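Local coordinates for uncharacterized protein cvnB5 (Streptomyces avermitilis, PDB 3LEQ), which is of unknown function but carries a Roadblock/LC7 domain, a module found in proteins that probably act in small-GTPase or motor regulation, at residues L5-T10 / V32-T36; R70-I74 / I82-A86. All coordinates share one frame; numbering follows the deposited sequence. Where two conformers were deposited one is given.

Contact 1: L5-T10 / V32-T36; sequences LDQLLT and VSKST
V32 opens the contact at its margin, its CG1 just brushing CD1 of L5 beside strand 31-34; that strand runs at 35° to helix segment 5-10, their axes 7.2 Å apart. V32 and the next residue both pair with V24, a classic beta bulge, and S33 turns its side chain to the helix. With OG anti to its own backbone N (chi1 -174°), S33 donates to D6 OD1 at 2.6 Å, meeting this oxygen on its anti side and 26° out of the carboxylate plane. Its CB packs 3.6 Å from CD1 of L5, which flanks the polar pair with hydrocarbon. The side chain of K34 starts away from the helix, and its NZ is hydrogen-bonded to F38 O, but its backbone N adds a weak, long bond of 3.5 Å to D6 OD1. The second carboxylate oxygen, OD2, accepts a hydrogen bond from the backbone N of S3 ahead of the segment. S35 lays its CB 3.9 Å from the carbonyl O of L9, while its OG is hydrogen-bonded to A22 N in the adjoining strand. At T36 the backbone N donates to T10 OG1 at 3.0 Å, and the two threonine side chains cross at about a right angle, CG2 of T36 close beside the same OG1. That hydroxyl in turn donates a hydrogen bond to D6 O at 2.6 Å, from above the carbonyl plane, on the face opposite to T10 N. A valine in place of T10 would probably leave the T36 N-H without its acceptor and D6 O with one donor fewer. The contact is thus held by linked polar bonds: D6 binds S33 through its carboxylate and T10 through its carbonyl, and T10 binds the backbone of T36.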
loop_
_atom_site.group_PDB
_atom_site.type_symbol
_atom_site.label_atom_id
_atom_site.label_comp_id
_atom_site.label_asym_id
_atom_site.label_seq_id
_atom_site.Cartn_x
_atom_site.Cartn_y
_atom_site.Cartn_z
ATOM N N LEU A 5 -8.441 -10.561 0.187
ATOM C CA LEU A 5 -7.408 -9.539 0.008
ATOM C C LEU A 5 -7.614 -8.382 0.980
ATOM O O LEU A 5 -6.652 -7.904 1.578
ATOM C CB LEU A 5 -7.402 -9.013 -1.434
ATOM C CG LEU A 5 -6.086 -8.877 -2.211
ATOM C CD1 LEU A 5 -6.236 -7.876 -3.382
ATOM C CD2 LEU A 5 -4.908 -8.533 -1.350
ATOM N N ASP A 6 -8.862 -7.949 1.157
ATOM C CA ASP A 6 -9.182 -6.874 2.118
ATOM C C ASP A 6 -8.705 -7.250 3.510
ATOM O O ASP A 6 -8.161 -6.417 4.234
ATOM C CB ASP A 6 -10.688 -6.597 2.183
ATOM C CG ASP A 6 -11.250 -6.029 0.895
ATOM O OD1 ASP A 6 -10.503 -5.386 0.107
ATOM O OD2 ASP A 6 -12.471 -6.217 0.682
ATOM N N GLN A 7 -8.939 -8.507 3.892
ATOM C CA GLN A 7 -8.545 -9.022 5.216
ATOM C C GLN A 7 -7.028 -9.103 5.372
ATOM O O GLN A 7 -6.491 -8.745 6.426
ATOM C CB GLN A 7 -9.197 -10.376 5.498
ATOM C CG GLN A 7 -10.709 -10.287 5.672
ATOM C CD GLN A 7 -11.347 -11.595 6.125
ATOM O OE1 GLN A 7 -10.699 -12.648 6.182
ATOM N NE2 GLN A 7 -12.628 -11.530 6.456
ATOM N N LEU A 8 -6.347 -9.562 4.323
ATOM C CA LEU A 8 -4.883 -9.523 4.278
ATOM C C LEU A 8 -4.303 -8.117 4.472
ATOM O O LEU A 8 -3.359 -7.934 5.260
ATOM C CB LEU A 8 -4.342 -10.147 2.983
ATOM C CG LEU A 8 -4.228 -11.670 2.928
ATOM C CD1 LEU A 8 -3.629 -12.079 1.602
ATOM C CD2 LEU A 8 -3.388 -12.231 4.100
ATOM N N LEU A 9 -4.863 -7.142 3.740
ATOM C CA LEU A 9 -4.432 -5.746 3.830
ATOM C C LEU A 9 -4.733 -5.174 5.207
ATOM O O LEU A 9 -3.909 -4.471 5.785
ATOM C CB LEU A 9 -5.112 -4.893 2.753
ATOM C CG LEU A 9 -4.756 -5.160 1.290
ATOM C CD1 LEU A 9 -5.588 -4.271 0.393
ATOM C CD2 LEU A 9 -3.278 -4.907 1.044
ATOM N N THR A 10 -5.927 -5.469 5.732
ATOM C CA THR A 10 -6.317 -4.985 7.062
ATOM C C THR A 10 -5.394 -5.620 8.111
ATOM O O THR A 10 -4.978 -4.965 9.068
ATOM C CB THR A 10 -7.812 -5.267 7.353
ATOM O OG1 THR A 10 -8.591 -4.801 6.252
ATOM C CG2 THR A 10 -8.292 -4.566 8.655
ATOM N N VAL A 32 -8.557 -1.975 -6.117
ATOM C CA VAL A 32 -9.039 -3.363 -6.149
ATOM C C VAL A 32 -9.342 -3.829 -4.721
ATOM O O VAL A 32 -10.197 -4.679 -4.496
ATOM C CB VAL A 32 -7.980 -4.305 -6.798
ATOM C CG1 VAL A 32 -8.387 -5.791 -6.698
ATOM C CG2 VAL A 32 -7.737 -3.908 -8.257
ATOM N N SER A 33 -8.632 -3.259 -3.756
ATOM C CA SER A 33 -8.736 -3.690 -2.370
ATOM C C SER A 33 -8.127 -2.620 -1.498
ATOM O O SER A 33 -7.206 -1.913 -1.937
ATOM C CB SER A 33 -7.947 -4.986 -2.195
ATOM O OG SER A 33 -8.113 -5.522 -0.903
ATOM N N LYS A 34 -8.634 -2.487 -0.275
ATOM C CA LYS A 34 -8.054 -1.549 0.702
ATOM C C LYS A 34 -8.197 -2.068 2.128
ATOM O O LYS A 34 -9.091 -2.874 2.408
ATOM C CB LYS A 34 -8.685 -0.151 0.574
ATOM C CG LYS A 34 -10.166 -0.112 0.942
ATOM C CD LYS A 34 -10.809 1.217 0.631
ATOM C CE LYS A 34 -12.330 1.135 0.805
ATOM N NZ LYS A 34 -12.723 1.141 2.251
ATOM N N SER A 35 -7.320 -1.619 3.029
ATOM C CA SER A 35 -7.505 -1.899 4.457
ATOM C C SER A 35 -8.827 -1.275 4.941
ATOM O O SER A 35 -9.154 -0.150 4.569
ATOM C CB SER A 35 -6.308 -1.426 5.289
ATOM O OG SER A 35 -5.822 -0.166 4.856
ATOM N N THR A 36 -9.571 -2.009 5.768
ATOM C CA THR A 36 -10.993 -1.697 6.015
ATOM C C THR A 36 -11.294 -0.384 6.784
ATOM O O THR A 36 -12.478 0.164 6.708
ATOM C CB THR A 36 -11.760 -2.907 6.625
ATOM O OG1 THR A 36 -11.334 -3.144 7.978
ATOM C CG2 THR A 36 -11.547 -4.159 5.789
#

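Contact 2: R70-I74 / I82-A86; sequences RQALI and ILTAA
The carboxamide of Q71 meets T84 through its NE2 end: T84 OG1 lies beside that nitrogen, well off the amide plane, and takes a weak, bent bond of 3.2 Å (121° at the hydrogen). The two side chains run side by side in the same direction, and CG of Q71, anti to its carbonyl carbon (chi1 -78°), also comes within 3.6 Å of T84 OG1. Between the strands, A72 and L83 form the hydrogen-bonded pair, A72 N to L83 O at 2.9 Å and L83 N to A72 O at 2.8 Å. Each of these carbonyl oxygens gains a CA-H...O contact as well, L83 O from Q71 and A72 O from I82. A weak bond of A85 N to R70 O follows at the open end of the hairpin. The side chains of A72 and L83 share one face, where L83 reaches A50 and M54 of helix 40-55; I82 and T84 occupy the other and pack on M109 of helix 102-115. This is the antiparallel beta hairpin of strands 71-75 and 80-85, with strand 71-75 outermost in the chain's helix-flanked sheet, as in Roadblock/LC7 domains.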
loop_
_atom_site.group_PDB
_atom_site.type_symbol
_atom_site.label_atom_id
_atom_site.label_comp_id
_atom_site.label_asym_id
_atom_site.label_seq_id
_atom_site.Cartn_x
_atom_site.Cartn_y
_atom_site.Cartn_z
ATOM N N ARG A 70 8.953 -3.234 -10.610
ATOM C CA ARG A 70 8.712 -1.817 -10.424
ATOM C C ARG A 70 8.319 -1.536 -8.985
ATOM O O ARG A 70 7.606 -2.311 -8.343
ATOM C CB ARG A 70 7.630 -1.292 -11.362
ATOM C CG ARG A 70 7.794 0.177 -11.656
ATOM C CD ARG A 70 6.557 0.822 -12.204
ATOM N NE ARG A 70 6.748 2.267 -12.278
ATOM C CZ ARG A 70 7.168 2.926 -13.354
ATOM N NH1 ARG A 70 7.447 2.281 -14.489
ATOM N NH2 ARG A 70 7.309 4.244 -13.293
ATOM N N GLN A 71 8.814 -0.411 -8.491
ATOM C CA GLN A 71 8.705 -0.058 -7.108
ATOM C C GLN A 71 8.902 1.440 -7.019
ATOM O O GLN A 71 9.507 2.056 -7.909
ATOM C CB GLN A 71 9.815 -0.736 -6.293
ATOM C CG GLN A 71 9.593 -2.215 -5.976
ATOM C CD GLN A 71 10.362 -2.669 -4.744
ATOM O OE1 GLN A 71 11.084 -1.887 -4.120
ATOM N NE2 GLN A 71 10.201 -3.936 -4.385
ATOM N N ALA A 72 8.432 2.013 -5.918
ATOM C CA ALA A 72 8.745 3.401 -5.608
ATOM C C ALA A 72 8.735 3.547 -4.102
ATOM O O ALA A 72 7.982 2.874 -3.425
ATOM C CB ALA A 72 7.728 4.334 -6.224
ATOM N N LEU A 73 9.578 4.440 -3.603
ATOM C CA LEU A 73 9.638 4.774 -2.190
ATOM C C LEU A 73 9.808 6.287 -2.143
ATOM O O LEU A 73 10.734 6.830 -2.761
ATOM C CB LEU A 73 10.844 4.090 -1.550
ATOM C CG LEU A 73 11.209 4.296 -0.082
ATOM C CD1 LEU A 73 12.251 3.265 0.271
ATOM C CD2 LEU A 73 11.770 5.682 0.178
ATOM N N ILE A 74 8.906 6.966 -1.442
ATOM C CA ILE A 74 8.980 8.417 -1.307
ATOM C C ILE A 74 8.955 8.652 0.185
ATOM O O ILE A 74 8.004 8.236 0.844
ATOM C CB ILE A 74 7.746 9.128 -1.905
ATOM C CG1 ILE A 74 7.364 8.577 -3.293
ATOM C CG2 ILE A 74 7.944 10.635 -1.901
ATOM C CD1 ILE A 74 8.419 8.697 -4.354
ATOM N N ILE A 82 5.110 3.826 -0.089
ATOM C CA ILE A 82 5.891 2.764 -0.704
ATOM C C ILE A 82 4.976 1.990 -1.633
ATOM O O ILE A 82 3.857 1.630 -1.252
ATOM C CB ILE A 82 6.556 1.793 0.343
ATOM C CG1 ILE A 82 7.282 2.565 1.452
ATOM C CG2 ILE A 82 7.506 0.762 -0.360
ATOM C CD1 ILE A 82 7.754 1.734 2.638
ATOM N N LEU A 83 5.469 1.705 -2.824
ATOM C CA LEU A 83 4.705 0.998 -3.835
ATOM C C LEU A 83 5.533 -0.166 -4.375
ATOM O O LEU A 83 6.703 0.009 -4.658
ATOM C CB LEU A 83 4.374 1.990 -4.952
ATOM C CG LEU A 83 3.650 1.579 -6.220
ATOM C CD1 LEU A 83 2.880 2.783 -6.742
ATOM C CD2 LEU A 83 4.637 1.069 -7.287
ATOM N N THR A 84 4.919 -1.338 -4.527
ATOM C CA THR A 84 5.581 -2.487 -5.134
ATOM C C THR A 84 4.612 -3.261 -6.026
ATOM O O THR A 84 3.401 -3.188 -5.850
ATOM C CB THR A 84 6.259 -3.423 -4.055
ATOM O OG1 THR A 84 7.054 -4.426 -4.713
ATOM C CG2 THR A 84 5.223 -4.130 -3.198
ATOM N N ALA A 85 5.145 -4.017 -6.973
ATOM C CA ALA A 85 4.323 -4.870 -7.822
ATOM C C ALA A 85 3.657 -5.976 -6.995
ATOM O O ALA A 85 4.298 -6.572 -6.106
ATOM C CB ALA A 85 5.182 -5.494 -8.934
ATOM N N ALA A 86 2.382 -6.245 -7.301
ATOM C CA ALA A 86 1.646 -7.403 -6.763
ATOM C C ALA A 86 1.182 -8.211 -7.956
ATOM O O ALA A 86 0.004 -8.157 -8.364
ATOM C CB ALA A 86 0.457 -6.948 -5.919
#

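Overall arrangement
Both contacts are partly buried and reach the same five-stranded antiparallel sheet from its two borders: contact 1 involves the outermost strand 31-34, contact 2 the outermost strand 71-75. In each, buried residues sit beside exposed ones: S33 and S35 against T36; I82, L83 and T84 against R70 and Q71. Their centres are about 17 Å apart, on opposite sides of the chain's centre. Contact 1 joins a helix to a strand, and each of its bonds uses at least one side-chain oxygen; contact 2 lies within the sheet and rests chiefly on backbone pairing. Helix 102-115 links them, taking L9 on L112 and I82 and T84 on M109. Helix 40-55 covers L83 of contact 2 on the other face.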